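Long-range contacts in AGR_L_2016p (Agrobacterium tumefaciens, PDB 2GVH), which probably hydrolyses the thioester bond of acyl-CoA substrates, releasing free coenzyme A and a carboxylic acid, as hotdog-fold thioesterases do: residues B[32-36]-B[188-192]; B[210-216]-B[253-258]. One frame throughout, in Å; residues are numbered along the deposited sequence.

Contact 1: B[32-36]-B[188-192]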
loop_
_atom_site.group_PDB
_atom_site.type_symbol
_atom_site.label_atom_id
_atom_site.label_comp_id
_atom_site.label_asym_id
_atom_site.label_seq_id
_atom_site.Cartn_x
_atom_site.Cartn_y
_atom_site.Cartn_z
ATOM N N ILE B 32 12.793 -5.623 9.172
ATOM C CA ILE B 32 13.334 -4.320 9.404
ATOM C C ILE B 32 12.584 -3.289 8.596
ATOM O O ILE B 32 12.386 -3.470 7.404
ATOM C CB ILE B 32 14.854 -4.261 9.108
ATOM C CG1 ILE B 32 15.597 -4.978 10.220
ATOM C CG2 ILE B 32 15.301 -2.855 9.155
ATOM C CD1 ILE B 32 17.069 -5.204 10.020
ATOM N N ASP B 33 12.147 -2.224 9.256
ATOM C CA ASP B 33 11.511 -1.116 8.577
ATOM C C ASP B 33 12.210 0.203 8.876
ATOM O O ASP B 33 12.670 0.432 9.969
ATOM C CB ASP B 33 10.061 -1.022 8.985
ATOM C CG ASP B 33 9.236 -0.150 8.023
ATOM O OD1 ASP B 33 9.724 0.186 6.900
ATOM O OD2 ASP B 33 8.089 0.212 8.392
ATOM N N ILE B 34 12.298 1.071 7.896
ATOM C CA ILE B 34 12.904 2.389 8.095
ATOM C C ILE B 34 11.868 3.460 8.279
ATOM O O ILE B 34 10.962 3.540 7.487
ATOM C CB ILE B 34 13.715 2.791 6.902
ATOM C CG1 ILE B 34 14.802 1.779 6.674
ATOM C CG2 ILE B 34 14.337 4.182 7.116
ATOM C CD1 ILE B 34 14.959 1.519 5.239
ATOM N N VAL B 35 12.012 4.292 9.306
ATOM C CA VAL B 35 11.202 5.526 9.411
ATOM C C VAL B 35 12.142 6.697 9.138
ATOM O O VAL B 35 13.057 6.938 9.917
ATOM C CB VAL B 35 10.596 5.687 10.829
ATOM C CG1 VAL B 35 9.847 6.986 10.966
ATOM C CG2 VAL B 35 9.700 4.549 11.160
ATOM N N PHE B 36 11.926 7.417 8.054
ATOM C CA PHE B 36 12.783 8.566 7.697
ATOM C C PHE B 36 12.558 9.834 8.521
ATOM O O PHE B 36 11.442 10.083 8.968
ATOM C CB PHE B 36 12.594 8.932 6.218
ATOM C CG PHE B 36 13.245 7.986 5.278
ATOM C CD1 PHE B 36 12.577 6.857 4.828
ATOM C CD2 PHE B 36 14.538 8.204 4.850
ATOM C CE1 PHE B 36 13.201 5.943 3.955
ATOM C CE2 PHE B 36 15.167 7.301 3.981
ATOM C CZ PHE B 36 14.499 6.177 3.534
ATOM N N LYS B 188 16.621 -1.485 0.055
ATOM C CA LYS B 188 16.313 -1.390 1.496
ATOM C C LYS B 188 17.411 -2.069 2.345
ATOM O O LYS B 188 18.006 -1.427 3.193
ATOM C CB LYS B 188 14.960 -1.995 1.802
ATOM C CG LYS B 188 14.444 -1.637 3.163
ATOM C CD LYS B 188 13.203 -2.400 3.458
ATOM C CE LYS B 188 12.139 -1.511 4.055
ATOM N NZ LYS B 188 10.906 -2.345 4.172
ATOM N N ALA B 189 17.708 -3.337 2.092
ATOM C CA ALA B 189 18.773 -3.988 2.881
ATOM C C ALA B 189 20.132 -3.278 2.735
ATOM O O ALA B 189 20.873 -3.142 3.689
ATOM C CB ALA B 189 18.880 -5.493 2.560
ATOM N N ALA B 190 20.437 -2.764 1.558
ATOM C CA ALA B 190 21.682 -2.027 1.357
ATOM C C ALA B 190 21.675 -0.711 2.151
ATOM O O ALA B 190 22.683 -0.290 2.712
ATOM C CB ALA B 190 21.870 -1.725 -0.094
ATOM N N PHE B 191 20.528 -0.052 2.201
ATOM C CA PHE B 191 20.413 1.143 3.005
ATOM C C PHE B 191 20.653 0.835 4.474
ATOM O O PHE B 191 21.371 1.538 5.139
ATOM C CB PHE B 191 19.037 1.760 2.821
ATOM C CG PHE B 191 18.799 2.902 3.723
ATOM C CD1 PHE B 191 18.499 2.687 5.071
ATOM C CD2 PHE B 191 18.938 4.193 3.270
ATOM C CE1 PHE B 191 18.320 3.740 5.944
ATOM C CE2 PHE B 191 18.742 5.252 4.136
ATOM C CZ PHE B 191 18.439 5.029 5.473
ATOM N N VAL B 192 20.063 -0.247 4.974
ATOM C CA VAL B 192 20.219 -0.633 6.365
ATOM C C VAL B 192 21.698 -0.862 6.701
ATOM O O VAL B 192 22.250 -0.146 7.522
ATOM C CB VAL B 192 19.356 -1.885 6.692
ATOM C CG1 VAL B 192 19.797 -2.584 8.023
ATOM C CG2 VAL B 192 17.878 -1.528 6.699
#

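Contact 2: B[210-216]-B[253-258]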
loop_
_atom_site.group_PDB
_atom_site.type_symbol
_atom_site.label_atom_id
_atom_site.label_comp_id
_atom_site.label_asym_id
_atom_site.label_seq_id
_atom_site.Cartn_x
_atom_site.Cartn_y
_atom_site.Cartn_z
ATOM N N ILE B 210 22.187 -6.692 -12.073
ATOM C CA ILE B 210 21.573 -7.706 -11.231
ATOM C C ILE B 210 20.916 -8.721 -12.127
ATOM O O ILE B 210 20.072 -8.335 -12.954
ATOM C CB ILE B 210 20.494 -7.099 -10.314
ATOM C CG1 ILE B 210 21.143 -6.140 -9.322
ATOM C CG2 ILE B 210 19.762 -8.209 -9.543
ATOM C CD1 ILE B 210 20.185 -5.349 -8.574
ATOM N N ASP B 211 21.326 -9.987 -11.970
ATOM C CA ASP B 211 20.745 -11.135 -12.682
ATOM C C ASP B 211 19.871 -11.947 -11.765
ATOM O O ASP B 211 20.251 -12.197 -10.636
ATOM C CB ASP B 211 21.842 -12.031 -13.254
ATOM C CG ASP B 211 22.614 -11.356 -14.386
ATOM O OD1 ASP B 211 21.981 -10.949 -15.391
ATOM O OD2 ASP B 211 23.852 -11.232 -14.274
ATOM N N PHE B 212 18.700 -12.350 -12.242
ATOM C CA PHE B 212 17.764 -13.111 -11.431
ATOM C C PHE B 212 17.808 -14.559 -11.811
ATOM O O PHE B 212 17.637 -14.868 -12.974
ATOM C CB PHE B 212 16.347 -12.602 -11.623
ATOM C CG PHE B 212 16.082 -11.325 -10.945
ATOM C CD1 PHE B 212 15.715 -11.308 -9.612
ATOM C CD2 PHE B 212 16.174 -10.112 -11.637
ATOM C CE1 PHE B 212 15.449 -10.088 -8.973
ATOM C CE2 PHE B 212 15.918 -8.914 -11.006
ATOM C CZ PHE B 212 15.567 -8.897 -9.673
ATOM N N ALA B 213 18.005 -15.446 -10.838
ATOM C CA ALA B 213 18.132 -16.891 -11.154
ATOM C C ALA B 213 16.781 -17.560 -11.285
ATOM O O ALA B 213 16.595 -18.382 -12.150
ATOM C CB ALA B 213 18.997 -17.630 -10.135
ATOM N N ARG B 214 15.837 -17.215 -10.424
ATOM C CA ARG B 214 14.463 -17.692 -10.576
ATOM C C ARG B 214 13.500 -16.586 -10.169
ATOM O O ARG B 214 13.913 -15.581 -9.624
ATOM C CB ARG B 214 14.213 -19.012 -9.806
ATOM C CG ARG B 214 14.093 -18.886 -8.313
ATOM C CD ARG B 214 13.881 -20.261 -7.614
ATOM N NE ARG B 214 12.500 -20.772 -7.589
ATOM C CZ ARG B 214 11.476 -20.193 -6.953
ATOM N NH1 ARG B 214 11.638 -19.041 -6.289
ATOM N NH2 ARG B 214 10.272 -20.758 -6.997
ATOM N N ALA B 215 12.225 -16.768 -10.474
ATOM C CA ALA B 215 11.210 -15.801 -10.117
ATOM C C ALA B 215 10.689 -16.163 -8.735
ATOM O O ALA B 215 10.658 -17.353 -8.356
ATOM C CB ALA B 215 10.098 -15.794 -11.146
ATOM N N ILE B 216 10.310 -15.123 -7.995
ATOM C CA ILE B 216 9.797 -15.240 -6.627
ATOM C C ILE B 216 8.281 -15.274 -6.647
ATOM O O ILE B 216 7.664 -14.430 -7.287
ATOM C CB ILE B 216 10.255 -14.029 -5.764
ATOM C CG1 ILE B 216 11.769 -14.071 -5.619
ATOM C CG2 ILE B 216 9.613 -14.054 -4.371
ATOM C CD1 ILE B 216 12.367 -12.757 -5.336
ATOM N N HIS B 253 15.984 -20.902 -2.289
ATOM C CA HIS B 253 16.818 -20.747 -3.471
ATOM C C HIS B 253 17.377 -19.352 -3.462
ATOM O O HIS B 253 16.668 -18.374 -3.144
ATOM C CB HIS B 253 16.016 -20.878 -4.754
ATOM C CG HIS B 253 15.431 -22.231 -4.972
ATOM N ND1 HIS B 253 14.070 -22.452 -5.015
ATOM C CD2 HIS B 253 16.021 -23.439 -5.159
ATOM C CE1 HIS B 253 13.847 -23.737 -5.219
ATOM N NE2 HIS B 253 15.013 -24.356 -5.311
ATOM N N ILE B 254 18.651 -19.264 -3.824
ATOM C CA ILE B 254 19.273 -17.977 -4.075
ATOM C C ILE B 254 18.600 -17.410 -5.314
ATOM O O ILE B 254 18.337 -18.116 -6.253
ATOM C CB ILE B 254 20.817 -18.104 -4.208
ATOM C CG1 ILE B 254 21.483 -16.765 -4.570
ATOM C CG2 ILE B 254 21.200 -19.243 -5.187
ATOM C CD1 ILE B 254 21.740 -15.821 -3.364
ATOM N N THR B 255 18.279 -16.138 -5.290
ATOM C CA THR B 255 17.486 -15.544 -6.343
ATOM C C THR B 255 18.293 -14.515 -7.116
ATOM O O THR B 255 18.206 -14.458 -8.340
ATOM C CB THR B 255 16.242 -14.874 -5.737
ATOM O OG1 THR B 255 15.314 -15.883 -5.319
ATOM C CG2 THR B 255 15.555 -13.950 -6.725
ATOM N N ALA B 256 19.069 -13.702 -6.408
ATOM C CA ALA B 256 19.832 -12.613 -7.008
ATOM C C ALA B 256 20.946 -12.146 -6.096
ATOM O O ALA B 256 20.834 -12.239 -4.881
ATOM C CB ALA B 256 18.902 -11.415 -7.340
ATOM N N THR B 257 22.009 -11.623 -6.694
ATOM C CA THR B 257 23.038 -10.905 -5.974
ATOM C C THR B 257 23.179 -9.517 -6.587
ATOM O O THR B 257 23.212 -9.381 -7.804
ATOM C CB THR B 257 24.363 -11.652 -6.070
ATOM O OG1 THR B 257 24.183 -12.988 -5.557
ATOM C CG2 THR B 257 25.463 -10.924 -5.281
ATOM N N GLY B 258 23.251 -8.485 -5.750
ATOM C CA GLY B 258 23.370 -7.123 -6.227
ATOM C C GLY B 258 24.471 -6.395 -5.501
ATOM O O GLY B 258 24.821 -6.734 -4.366
#

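Contact 1: B[32-36]-B[188-192]
I34 sets CG1 anti to its own carbonyl carbon (chi1 -60°), and the chain continues through CG1 to CD1, which meets the helix, while F191 holds its ring anti to the backbone N, leaning out toward the strand. I34 CD1 comes to 3.7 Å from F191 CD1, at a slant to the ring, and also lies 3.8 Å from K188 CG, the two chains running head to tail alongside each other. Isoleucine suits this place because its CG1-CD1 arm reaches both the ring and the lysine stem, leaving CG2 to cover a face of F36. I32, two residues earlier on the same side of the strand, brings its CG2 to 3.8 Å from V192 CG2, methyl against methyl. Each half of the chain is a hotdog domain, a beta sheet wrapped round a long helix, and the contact joins the two: strand 29-35 of the first sheet runs across helix 179-198 of the second half, with an angle of 73° between the short axes. V192 and A189 also pack on M162 of strand 160-165, an outermost strand of the second sheet. F36 brings CE2 to 4.1 Å from F191 CE2, the two ring planes inclined at 59°. Next to I34, K188 bends at chi3 and carries its ammonium toward the strand, where NZ forms a long salt bridge of 3.9 Å with D33 OD1; the other carboxylate oxygen, OD2, has a weak hydrogen bond to H42.

Contact 2: B[210-216]-B[253-258]
The ring of F212 has CG2 of I210 over one face, 4.1 Å above the plane and offset toward the rim, and meets CG2 of T255 at its edge, in plane; A256 CB approaches it obliquely, 3.9 Å from CD1. At the other end of the contact ND1 of H253 lies over one face of the R214 guanidinium, with the imidazole plane only 26° from it, and R214 CD comes to 3.4 Å from ND1. The setting is a classic beta bulge in strand 252-264 of the hotdog sheet, where T255 and A256 both face L242, beside the chain leaving 202-211, an outermost strand of the sheet within this chain. A256, with only a methyl, lets D211 O come within 3.6 Å of its CB, whereas the branched T255 offers CG2 to I216 CD1 as well as to the phenyl edge. The flat ring of F212 also packs against the small A182 and the aliphatic I183 of helix 179-198. I210 and D211 pair with a strand of the second subunit, carrying the sheet across the interface. T255 O receives a nearly straight bond from A213 N, 2.7 Å long with 174° at the hydrogen, and also a CA-H...O contact from F212 CA at 3.4 Å.

In the fold
From the N terminus the chain lays down strand 29-35, builds the first five-stranded sheet around helix 49-67, and then enters the second half through strand 160-165. Contact 1 closes a loop of 151 residues when helix 179-198 returns to the first strand of that sheet, joining the two halves. The chain runs on from that helix into strand 202-211, where contact 2 opens; its loop of 36 residues, containing strands 220-231 and 235-246, closes at strand 252-264 within the second sheet. The loops are in series, neither nested nor crossed. Their centres lie 20 Å apart, and helix 179-198 connects them, carrying residues of contact 1 and also packing on I216 and A256 of contact 2.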